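PDB 3FEF: alpha-galacturonidase from Bacillus subtilis, which hydrolyses alpha-1,4-linked di-galacturonate, releasing galacturonate, as a family 4 glycosidase that uses NAD(+) and manganese. Local coordinates for residues Trp243-Asp257 with Glu286-Arg298. Sequence-based numbering, arbitrary orientation.
Sequences WRDSVFCSAHRVAFD and EVWKFHLTPISFR. With SO4 (sulfate ion), chain E.
Val247 to Arg253 runs antiparallel to Trp288-His291, the backbones closing to 4.5 Å between the CA atoms of Ser250 and Phe290, yet a single direct backbone hydrogen bond joins them, Ala251 N to Lys289 O (3.2 Å). Two waters add bridges: one links Val247 O and Cys249 O to His291 N, the other Val247 O to His291 O and Thr293 OG1, which also bonds Arg271 NH1. His291 suits its place because its flat ring slips between Val247 and the Trp243 indole while NE2 donates, in the ring plane, to Trp243 O (2.7 Å). Buried Trp243 offers a broad face to Lys289, whose CA makes a CH-pi contact 3.7 Å from the six-membered ring centroid. Arg253 lays its guanidinium flat on the Trp288 ring, planes 8° apart, in an off-centre cation-pi stack; bends at chi2 and chi3 turn it there, NH1 hydrogen-bonds to Val287 O (3.0 Å) from above the carbonyl plane, and NE bonds Gly232 O. Compact Val247 sets CG2 over the Phe297 face, a CH-pi contact 4.0 Å from the centroid. Arg298 NH1 and NH2, with Arg271, hydrogen-bond a sulfate, probably from the crystallisation liquor, beside Phe248, whose side chain lies about 7 Å from that of His170, the probable proton donor. Within the family 4 C-terminal domain, the contact spans the starts of helices 253-262 and 295-314, with helix 270-273 against Phe248 and helix 88-96 against Ile295.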
ATOM      1  N   TRP A 243      -1.207 -28.727  36.692  1.00 39.56           N
ATOM      2  CA  TRP A 243      -0.281 -27.722  36.173  1.00 38.88           C
ATOM      3  C   TRP A 243       1.148 -27.865  36.734  1.00 39.24           C
ATOM      4  O   TRP A 243       2.085 -27.356  36.131  1.00 38.28           O
ATOM      5  CB  TRP A 243      -0.822 -26.302  36.390  1.00 37.25           C
ATOM      6  CG  TRP A 243      -0.823 -25.855  37.815  1.00 36.94           C
ATOM      7  CD1 TRP A 243      -1.807 -26.061  38.741  1.00 37.50           C
ATOM      8  CD2 TRP A 243       0.207 -25.101  38.479  1.00 37.11           C
ATOM      9  NE1 TRP A 243      -1.446 -25.482  39.946  1.00 38.52           N
ATOM     10  CE2 TRP A 243      -0.215 -24.892  39.805  1.00 37.21           C
ATOM     11  CE3 TRP A 243       1.453 -24.594  38.077  1.00 38.13           C
ATOM     12  CZ2 TRP A 243       0.566 -24.192  40.738  1.00 39.15           C
ATOM     13  CZ3 TRP A 243       2.221 -23.905  38.993  1.00 36.83           C
ATOM     14  CH2 TRP A 243       1.778 -23.709  40.314  1.00 37.30           C
ATOM     15  N   ARG A 244       1.309 -28.559  37.870  1.00 37.83           N
ATOM     16  CA  ARG A 244       2.634 -28.773  38.468  1.00 38.38           C
ATOM     17  C   ARG A 244       3.385 -29.950  37.866  1.00 37.59           C
ATOM     18  O   ARG A 244       4.547 -30.135  38.167  1.00 38.43           O
ATOM     19  CB  ARG A 244       2.557 -29.025  39.972  1.00 37.95           C
ATOM     20  CG  ARG A 244       1.974 -27.914  40.795  1.00 41.22           C
ATOM     21  CD  ARG A 244       1.874 -28.334  42.258  1.00 39.82           C
ATOM     22  NE  ARG A 244       0.922 -27.496  42.974  1.00 41.98           N
ATOM     23  CZ  ARG A 244       1.217 -26.298  43.465  1.00 44.27           C
ATOM     24  NH1 ARG A 244       0.289 -25.582  44.094  1.00 46.45           N
ATOM     25  NH2 ARG A 244       2.441 -25.813  43.320  1.00 45.27           N
ATOM     26  N   ASP A 245       2.731 -30.758  37.045  1.00 36.53           N
ATOM     27  CA  ASP A 245       3.390 -31.948  36.511  1.00 39.60           C
ATOM     28  C   ASP A 245       4.742 -31.629  35.872  1.00 38.95           C
ATOM     29  O   ASP A 245       5.700 -32.367  36.057  1.00 40.60           O
ATOM     30  CB  ASP A 245       2.501 -32.706  35.503  1.00 43.09           C
ATOM     31  CG  ASP A 245       1.199 -33.216  36.115  1.00 46.64           C
ATOM     32  OD1 ASP A 245       1.095 -33.281  37.364  1.00 48.02           O
ATOM     33  OD2 ASP A 245       0.271 -33.549  35.336  1.00 49.53           O
ATOM     34  N   SER A 246       4.825 -30.543  35.111  1.00 36.89           N
ATOM     35  CA  SER A 246       6.089 -30.171  34.486  1.00 35.63           C
ATOM     36  C   SER A 246       6.153 -28.685  34.183  1.00 34.11           C
ATOM     37  O   SER A 246       5.148 -27.980  34.278  1.00 34.05           O
ATOM     38  CB  SER A 246       6.286 -30.943  33.195  1.00 36.54           C
ATOM     39  OG  SER A 246       5.545 -30.329  32.160  1.00 37.84           O
ATOM     40  N   VAL A 247       7.339 -28.214  33.812  1.00 33.14           N
ATOM     41  CA  VAL A 247       7.516 -26.812  33.442  1.00 33.81           C
ATOM     42  C   VAL A 247       6.682 -26.442  32.205  1.00 33.63           C
ATOM     43  O   VAL A 247       6.495 -25.268  31.902  1.00 35.48           O
ATOM     44  CB  VAL A 247       9.002 -26.473  33.198  1.00 33.47           C
ATOM     45  CG1 VAL A 247       9.845 -27.000  34.334  1.00 34.36           C
ATOM     46  CG2 VAL A 247       9.484 -27.041  31.880  1.00 32.18           C
ATOM     47  N   PHE A 248       6.154 -27.442  31.510  1.00 33.25           N
ATOM     48  CA  PHE A 248       5.399 -27.182  30.289  1.00 32.84           C
ATOM     49  C   PHE A 248       3.909 -26.965  30.515  1.00 33.26           C
ATOM     50  O   PHE A 248       3.205 -26.515  29.613  1.00 32.13           O
ATOM     51  CB  PHE A 248       5.621 -28.304  29.282  1.00 34.57           C
ATOM     52  CG  PHE A 248       7.036 -28.413  28.826  1.00 36.71           C
ATOM     53  CD1 PHE A 248       7.593 -27.423  28.031  1.00 35.85           C
ATOM     54  CD2 PHE A 248       7.820 -29.490  29.201  1.00 35.31           C
ATOM     55  CE1 PHE A 248       8.899 -27.509  27.610  1.00 37.00           C
ATOM     56  CE2 PHE A 248       9.138 -29.589  28.774  1.00 35.55           C
ATOM     57  CZ  PHE A 248       9.682 -28.599  27.988  1.00 36.75           C
ATOM     58  N   CYS A 249       3.443 -27.260  31.725  1.00 30.67           N
ATOM     59  CA  CYS A 249       2.012 -27.291  32.009  1.00 30.39           C
ATOM     60  C   CYS A 249       1.478 -26.014  32.635  1.00 27.82           C
ATOM     61  O   CYS A 249       2.229 -25.198  33.149  1.00 28.35           O
ATOM     62  CB  CYS A 249       1.702 -28.447  32.957  1.00 34.24           C
ATOM     63  SG  CYS A 249       2.018 -30.057  32.247  1.00 38.72           S
ATOM     64  N   SER A 250       0.162 -25.856  32.624  1.00 26.63           N
ATOM     65  CA  SER A 250      -0.419 -24.663  33.212  1.00 27.46           C
ATOM     66  C   SER A 250      -1.886 -24.900  33.476  1.00 24.86           C
ATOM     67  O   SER A 250      -2.413 -25.947  33.141  1.00 27.31           O
ATOM     68  CB  SER A 250      -0.257 -23.471  32.265  1.00 28.83           C
ATOM     69  OG  SER A 250      -1.453 -23.232  31.526  1.00 29.11           O
ATOM     70  N   ALA A 251      -2.539 -23.931  34.093  1.00 22.85           N
ATOM     71  CA  ALA A 251      -3.984 -23.967  34.216  1.00 25.34           C
ATOM     72  C   ALA A 251      -4.633 -22.842  33.389  1.00 24.44           C
ATOM     73  O   ALA A 251      -5.755 -22.443  33.664  1.00 26.10           O
ATOM     74  CB  ALA A 251      -4.398 -23.864  35.694  1.00 26.76           C
ATOM     75  N   HIS A 252      -3.908 -22.313  32.405  1.00 22.00           N
ATOM     76  CA  HIS A 252      -4.485 -21.352  31.466  1.00 24.24           C
ATOM     77  C   HIS A 252      -4.990 -20.043  32.076  1.00 25.29           C
ATOM     78  O   HIS A 252      -5.786 -19.334  31.450  1.00 26.17           O
ATOM     79  CB  HIS A 252      -5.613 -22.026  30.706  1.00 24.68           C
ATOM     80  CG  HIS A 252      -5.212 -23.338  30.127  1.00 26.78           C
ATOM     81  ND1 HIS A 252      -5.450 -24.535  30.769  1.00 27.11           N
ATOM     82  CD2 HIS A 252      -4.532 -23.642  28.995  1.00 25.99           C
ATOM     83  CE1 HIS A 252      -4.969 -25.523  30.036  1.00 27.19           C
ATOM     84  NE2 HIS A 252      -4.409 -25.009  28.956  1.00 27.90           N
ATOM     85  N   ARG A 253      -4.556 -19.735  33.297  1.00 21.92           N
ATOM     86  CA  ARG A 253      -4.898 -18.465  33.925  1.00 22.10           C
ATOM     87  C   ARG A 253      -4.439 -17.269  33.096  1.00 23.31           C
ATOM     88  O   ARG A 253      -5.117 -16.241  33.048  1.00 21.16           O
ATOM     89  CB  ARG A 253      -4.307 -18.383  35.336  1.00 23.89           C
ATOM     90  CG  ARG A 253      -4.988 -19.349  36.316  1.00 27.28           C
ATOM     91  CD  ARG A 253      -4.996 -18.794  37.738  1.00 27.54           C
ATOM     92  NE  ARG A 253      -5.827 -17.602  37.855  1.00 28.16           N
ATOM     93  CZ  ARG A 253      -5.412 -16.486  38.443  1.00 30.25           C
ATOM     94  NH1 ARG A 253      -4.191 -16.437  38.968  1.00 28.17           N
ATOM     95  NH2 ARG A 253      -6.213 -15.437  38.526  1.00 28.55           N
ATOM     96  N   VAL A 254      -3.277 -17.394  32.464  1.00 22.44           N
ATOM     97  CA  VAL A 254      -2.748 -16.288  31.676  1.00 23.44           C
ATOM     98  C   VAL A 254      -3.611 -16.088  30.426  1.00 23.42           C
ATOM     99  O   VAL A 254      -3.941 -14.961  30.062  1.00 22.87           O
ATOM    100  CB  VAL A 254      -1.273 -16.509  31.266  1.00 24.61           C
ATOM    101  CG1 VAL A 254      -0.793 -15.333  30.373  1.00 24.57           C
ATOM    102  CG2 VAL A 254      -0.370 -16.645  32.511  1.00 24.84           C
ATOM    103  N   ALA A 255      -3.990 -17.189  29.782  1.00 22.71           N
ATOM    104  CA  ALA A 255      -4.855 -17.123  28.623  1.00 22.78           C
ATOM    105  C   ALA A 255      -6.223 -16.535  28.970  1.00 24.86           C
ATOM    106  O   ALA A 255      -6.778 -15.756  28.193  1.00 24.06           O
ATOM    107  CB  ALA A 255      -5.012 -18.515  27.973  1.00 21.28           C
ATOM    108  N   PHE A 256      -6.782 -16.919  30.116  1.00 24.11           N
ATOM    109  CA  PHE A 256      -8.079 -16.365  30.515  1.00 25.98           C
ATOM    110  C   PHE A 256      -7.966 -14.876  30.776  1.00 26.50           C
ATOM    111  O   PHE A 256      -8.858 -14.112  30.426  1.00 29.96           O
ATOM    112  CB  PHE A 256      -8.663 -17.074  31.748  1.00 24.41           C
ATOM    113  CG  PHE A 256      -9.022 -18.508  31.499  1.00 26.75           C
ATOM    114  CD1 PHE A 256      -9.603 -18.890  30.297  1.00 26.10           C
ATOM    115  CD2 PHE A 256      -8.787 -19.476  32.460  1.00 27.99           C
ATOM    116  CE1 PHE A 256      -9.932 -20.220  30.053  1.00 27.65           C
ATOM    117  CE2 PHE A 256      -9.122 -20.816  32.218  1.00 27.60           C
ATOM    118  CZ  PHE A 256      -9.690 -21.185  31.020  1.00 27.08           C
ATOM    119  N   ASP A 257      -6.866 -14.472  31.391  1.00 24.25           N
ATOM    120  CA  ASP A 257      -6.660 -13.076  31.731  1.00 25.42           C
ATOM    121  C   ASP A 257      -6.522 -12.221  30.459  1.00 26.03           C
ATOM    122  O   ASP A 257      -7.104 -11.158  30.371  1.00 25.51           O
ATOM    123  CB  ASP A 257      -5.424 -12.934  32.628  1.00 27.56           C
ATOM    124  CG  ASP A 257      -5.269 -11.532  33.206  1.00 31.36           C
ATOM    125  OD1 ASP A 257      -6.106 -11.159  34.049  1.00 32.35           O
ATOM    126  OD2 ASP A 257      -4.307 -10.806  32.824  1.00 32.52           O
ATOM    127  N   GLU A 286       3.814 -18.995  40.032  1.00 35.34           N
ATOM    128  CA  GLU A 286       3.030 -19.988  40.772  1.00 36.91           C
ATOM    129  C   GLU A 286       1.609 -19.485  41.063  1.00 34.26           C
ATOM    130  O   GLU A 286       0.661 -20.260  41.027  1.00 34.28           O
ATOM    131  CB  GLU A 286       3.754 -20.492  42.041  1.00 39.10           C
ATOM    132  CG  GLU A 286       4.165 -19.406  43.022  1.00 43.38           C
ATOM    133  CD  GLU A 286       5.368 -18.605  42.539  1.00 46.11           C
ATOM    134  OE1 GLU A 286       5.345 -17.361  42.660  1.00 47.01           O
ATOM    135  OE2 GLU A 286       6.334 -19.218  42.032  1.00 47.24           O
ATOM    136  N   VAL A 287       1.440 -18.194  41.320  1.00 33.42           N
ATOM    137  CA  VAL A 287       0.078 -17.660  41.439  1.00 31.83           C
ATOM    138  C   VAL A 287      -0.658 -17.729  40.102  1.00 34.13           C
ATOM    139  O   VAL A 287      -1.864 -17.942  40.064  1.00 33.48           O
ATOM    140  CB  VAL A 287       0.070 -16.202  41.896  1.00 36.06           C
ATOM    141  CG1 VAL A 287      -1.300 -15.549  41.595  1.00 35.68           C
ATOM    142  CG2 VAL A 287       0.425 -16.102  43.377  1.00 34.35           C
ATOM    143  N   TRP A 288       0.071 -17.552  39.001  1.00 32.44           N
ATOM    144  CA  TRP A 288      -0.550 -17.573  37.687  1.00 30.82           C
ATOM    145  C   TRP A 288      -0.593 -18.994  37.142  1.00 30.73           C
ATOM    146  O   TRP A 288      -1.060 -19.240  36.038  1.00 31.72           O
ATOM    147  CB  TRP A 288       0.128 -16.564  36.744  1.00 29.41           C
ATOM    148  CG  TRP A 288      -0.331 -15.194  37.125  1.00 30.34           C
ATOM    149  CD1 TRP A 288       0.308 -14.316  37.942  1.00 28.53           C
ATOM    150  CD2 TRP A 288      -1.581 -14.580  36.770  1.00 30.56           C
ATOM    151  NE1 TRP A 288      -0.454 -13.186  38.109  1.00 30.55           N
ATOM    152  CE2 TRP A 288      -1.620 -13.322  37.402  1.00 32.18           C
ATOM    153  CE3 TRP A 288      -2.667 -14.973  35.978  1.00 31.02           C
ATOM    154  CZ2 TRP A 288      -2.706 -12.436  37.257  1.00 32.49           C
ATOM    155  CZ3 TRP A 288      -3.739 -14.098  35.835  1.00 30.99           C
ATOM    156  CH2 TRP A 288      -3.752 -12.847  36.478  1.00 31.53           C
ATOM    157  N   LYS A 289      -0.096 -19.925  37.942  1.00 28.56           N
ATOM    158  CA  LYS A 289      -0.196 -21.363  37.651  1.00 29.41           C
ATOM    159  C   LYS A 289       0.514 -21.849  36.382  1.00 28.03           C
ATOM    160  O   LYS A 289      -0.013 -22.672  35.639  1.00 27.04           O
ATOM    161  CB  LYS A 289      -1.655 -21.835  37.692  1.00 30.54           C
ATOM    162  CG  LYS A 289      -2.367 -21.474  39.005  1.00 33.73           C
ATOM    163  CD  LYS A 289      -3.555 -22.396  39.257  1.00 36.25           C
ATOM    164  CE  LYS A 289      -4.144 -22.203  40.648  1.00 36.08           C
ATOM    165  NZ  LYS A 289      -4.882 -23.441  41.051  1.00 37.19           N
ATOM    166  N   PHE A 290       1.734 -21.379  36.171  1.00 26.83           N
ATOM    167  CA  PHE A 290       2.580 -21.918  35.104  1.00 27.25           C
ATOM    168  C   PHE A 290       4.005 -21.847  35.624  1.00 24.70           C
ATOM    169  O   PHE A 290       4.209 -21.420  36.747  1.00 27.79           O
ATOM    170  CB  PHE A 290       2.402 -21.118  33.800  1.00 24.63           C
ATOM    171  CG  PHE A 290       3.018 -19.742  33.845  1.00 24.97           C
ATOM    172  CD1 PHE A 290       2.415 -18.725  34.550  1.00 22.36           C
ATOM    173  CD2 PHE A 290       4.212 -19.473  33.171  1.00 24.69           C
ATOM    174  CE1 PHE A 290       2.986 -17.457  34.583  1.00 26.84           C
ATOM    175  CE2 PHE A 290       4.793 -18.213  33.216  1.00 23.36           C
ATOM    176  CZ  PHE A 290       4.182 -17.207  33.930  1.00 24.63           C
ATOM    177  N   HIS A 291       4.988 -22.256  34.833  1.00 25.62           N
ATOM    178  CA  HIS A 291       6.373 -22.268  35.296  1.00 28.24           C
ATOM    179  C   HIS A 291       7.316 -21.495  34.383  1.00 30.98           C
ATOM    180  O   HIS A 291       7.024 -21.257  33.210  1.00 27.17           O
ATOM    181  CB  HIS A 291       6.917 -23.698  35.346  1.00 28.94           C
ATOM    182  CG  HIS A 291       6.010 -24.678  36.014  1.00 32.05           C
ATOM    183  ND1 HIS A 291       6.159 -25.042  37.334  1.00 30.57           N
ATOM    184  CD2 HIS A 291       4.964 -25.399  35.537  1.00 32.95           C
ATOM    185  CE1 HIS A 291       5.234 -25.937  37.647  1.00 34.87           C
ATOM    186  NE2 HIS A 291       4.502 -26.178  36.572  1.00 34.68           N
ATOM    187  N   LEU A 292       8.477 -21.145  34.926  1.00 30.37           N
ATOM    188  CA  LEU A 292       9.574 -20.698  34.103  1.00 29.07           C
ATOM    189  C   LEU A 292      10.323 -21.965  33.728  1.00 29.75           C
ATOM    190  O   LEU A 292      10.162 -22.984  34.377  1.00 33.49           O
ATOM    191  CB  LEU A 292      10.479 -19.767  34.895  1.00 29.23           C
ATOM    192  CG  LEU A 292       9.827 -18.647  35.701  1.00 27.79           C
ATOM    193  CD1 LEU A 292      10.912 -17.878  36.425  1.00 27.00           C
ATOM    194  CD2 LEU A 292       8.997 -17.703  34.812  1.00 28.69           C
ATOM    195  N   THR A 293      11.112 -21.921  32.671  1.00 29.89           N
ATOM    196  CA  THR A 293      11.985 -23.034  32.329  1.00 30.53           C
ATOM    197  C   THR A 293      13.433 -22.611  32.536  1.00 31.55           C
ATOM    198  O   THR A 293      13.992 -21.897  31.702  1.00 32.71           O
ATOM    199  CB  THR A 293      11.820 -23.448  30.862  1.00 30.66           C
ATOM    200  OG1 THR A 293      10.473 -23.865  30.634  1.00 31.84           O
ATOM    201  CG2 THR A 293      12.779 -24.592  30.502  1.00 28.90           C
ATOM    202  N   PRO A 294      14.049 -23.060  33.639  1.00 30.43           N
ATOM    203  CA  PRO A 294      15.424 -22.677  33.952  1.00 29.18           C
ATOM    204  C   PRO A 294      16.369 -23.444  33.054  1.00 29.22           C
ATOM    205  O   PRO A 294      16.017 -24.528  32.584  1.00 27.88           O
ATOM    206  CB  PRO A 294      15.597 -23.137  35.412  1.00 31.58           C
ATOM    207  CG  PRO A 294      14.362 -24.008  35.752  1.00 31.07           C
ATOM    208  CD  PRO A 294      13.570 -24.179  34.479  1.00 30.71           C
ATOM    209  N   ILE A 295      17.568 -22.924  32.815  1.00 30.52           N
ATOM    210  CA  ILE A 295      18.464 -23.619  31.889  1.00 32.09           C
ATOM    211  C   ILE A 295      18.920 -24.981  32.406  1.00 33.02           C
ATOM    212  O   ILE A 295      19.304 -25.843  31.626  1.00 35.61           O
ATOM    213  CB  ILE A 295      19.677 -22.785  31.506  1.00 33.74           C
ATOM    214  CG1 ILE A 295      19.215 -21.520  30.776  1.00 37.45           C
ATOM    215  CG2 ILE A 295      20.620 -23.597  30.611  1.00 33.19           C
ATOM    216  CD1 ILE A 295      18.155 -21.784  29.705  1.00 39.12           C
ATOM    217  N   SER A 296      18.878 -25.168  33.719  1.00 32.84           N
ATOM    218  CA  SER A 296      19.260 -26.439  34.317  1.00 35.22           C
ATOM    219  C   SER A 296      18.283 -27.534  33.886  1.00 34.80           C
ATOM    220  O   SER A 296      18.677 -28.678  33.663  1.00 33.14           O
ATOM    221  CB  SER A 296      19.260 -26.314  35.835  1.00 32.58           C
ATOM    222  OG  SER A 296      17.965 -25.957  36.275  1.00 38.91           O
ATOM    223  N   PHE A 297      17.007 -27.178  33.762  1.00 35.08           N
ATOM    224  CA  PHE A 297      16.038 -28.139  33.298  1.00 34.37           C
ATOM    225  C   PHE A 297      16.453 -28.642  31.923  1.00 36.06           C
ATOM    226  O   PHE A 297      16.349 -29.836  31.634  1.00 36.33           O
ATOM    227  CB  PHE A 297      14.630 -27.552  33.229  1.00 35.20           C
ATOM    228  CG  PHE A 297      13.642 -28.480  32.579  1.00 35.49           C
ATOM    229  CD1 PHE A 297      12.937 -29.400  33.333  1.00 36.03           C
ATOM    230  CD2 PHE A 297      13.460 -28.464  31.210  1.00 36.17           C
ATOM    231  CE1 PHE A 297      12.045 -30.277  32.736  1.00 34.10           C
ATOM    232  CE2 PHE A 297      12.577 -29.341  30.609  1.00 37.58           C
ATOM    233  CZ  PHE A 297      11.868 -30.247  31.377  1.00 35.17           C
ATOM    234  N   ARG A 298      16.939 -27.739  31.079  1.00 34.41           N
ATOM    235  CA  ARG A 298      17.284 -28.116  29.711  1.00 36.38           C
ATOM    236  C   ARG A 298      18.532 -28.961  29.662  1.00 36.01           C
ATOM    237  O   ARG A 298      18.672 -29.804  28.782  1.00 35.69           O
ATOM    238  CB  ARG A 298      17.445 -26.880  28.800  1.00 37.67           C
ATOM    239  CG  ARG A 298      16.146 -26.076  28.647  1.00 39.38           C
ATOM    240  CD  ARG A 298      16.273 -24.900  27.675  1.00 40.40           C
ATOM    241  NE  ARG A 298      15.064 -24.084  27.714  1.00 38.36           N
ATOM    242  CZ  ARG A 298      14.004 -24.291  26.946  1.00 38.04           C
ATOM    243  NH1 ARG A 298      12.934 -23.514  27.059  1.00 40.25           N
ATOM    244  NH2 ARG A 298      14.014 -25.267  26.059  1.00 36.90           N
TER
HETATM  245  S   SO4 E   2      10.755 -25.567  24.709  1.00 60.65           S
HETATM  246  O1  SO4 E   2      10.640 -27.007  24.911  1.00 62.76           O
HETATM  247  O2  SO4 E   2      10.729 -24.862  25.985  1.00 60.91           O
HETATM  248  O3  SO4 E   2       9.637 -25.129  23.884  1.00 62.65           O
HETATM  249  O4  SO4 E   2      12.000 -25.272  24.015  1.00 62.34           O
HETATM  250  O   HOH W   1       3.984 -23.577  32.397  1.00 31.54           O
HETATM  251  O   HOH W   2       8.194 -22.675  31.402  1.00 37.88           O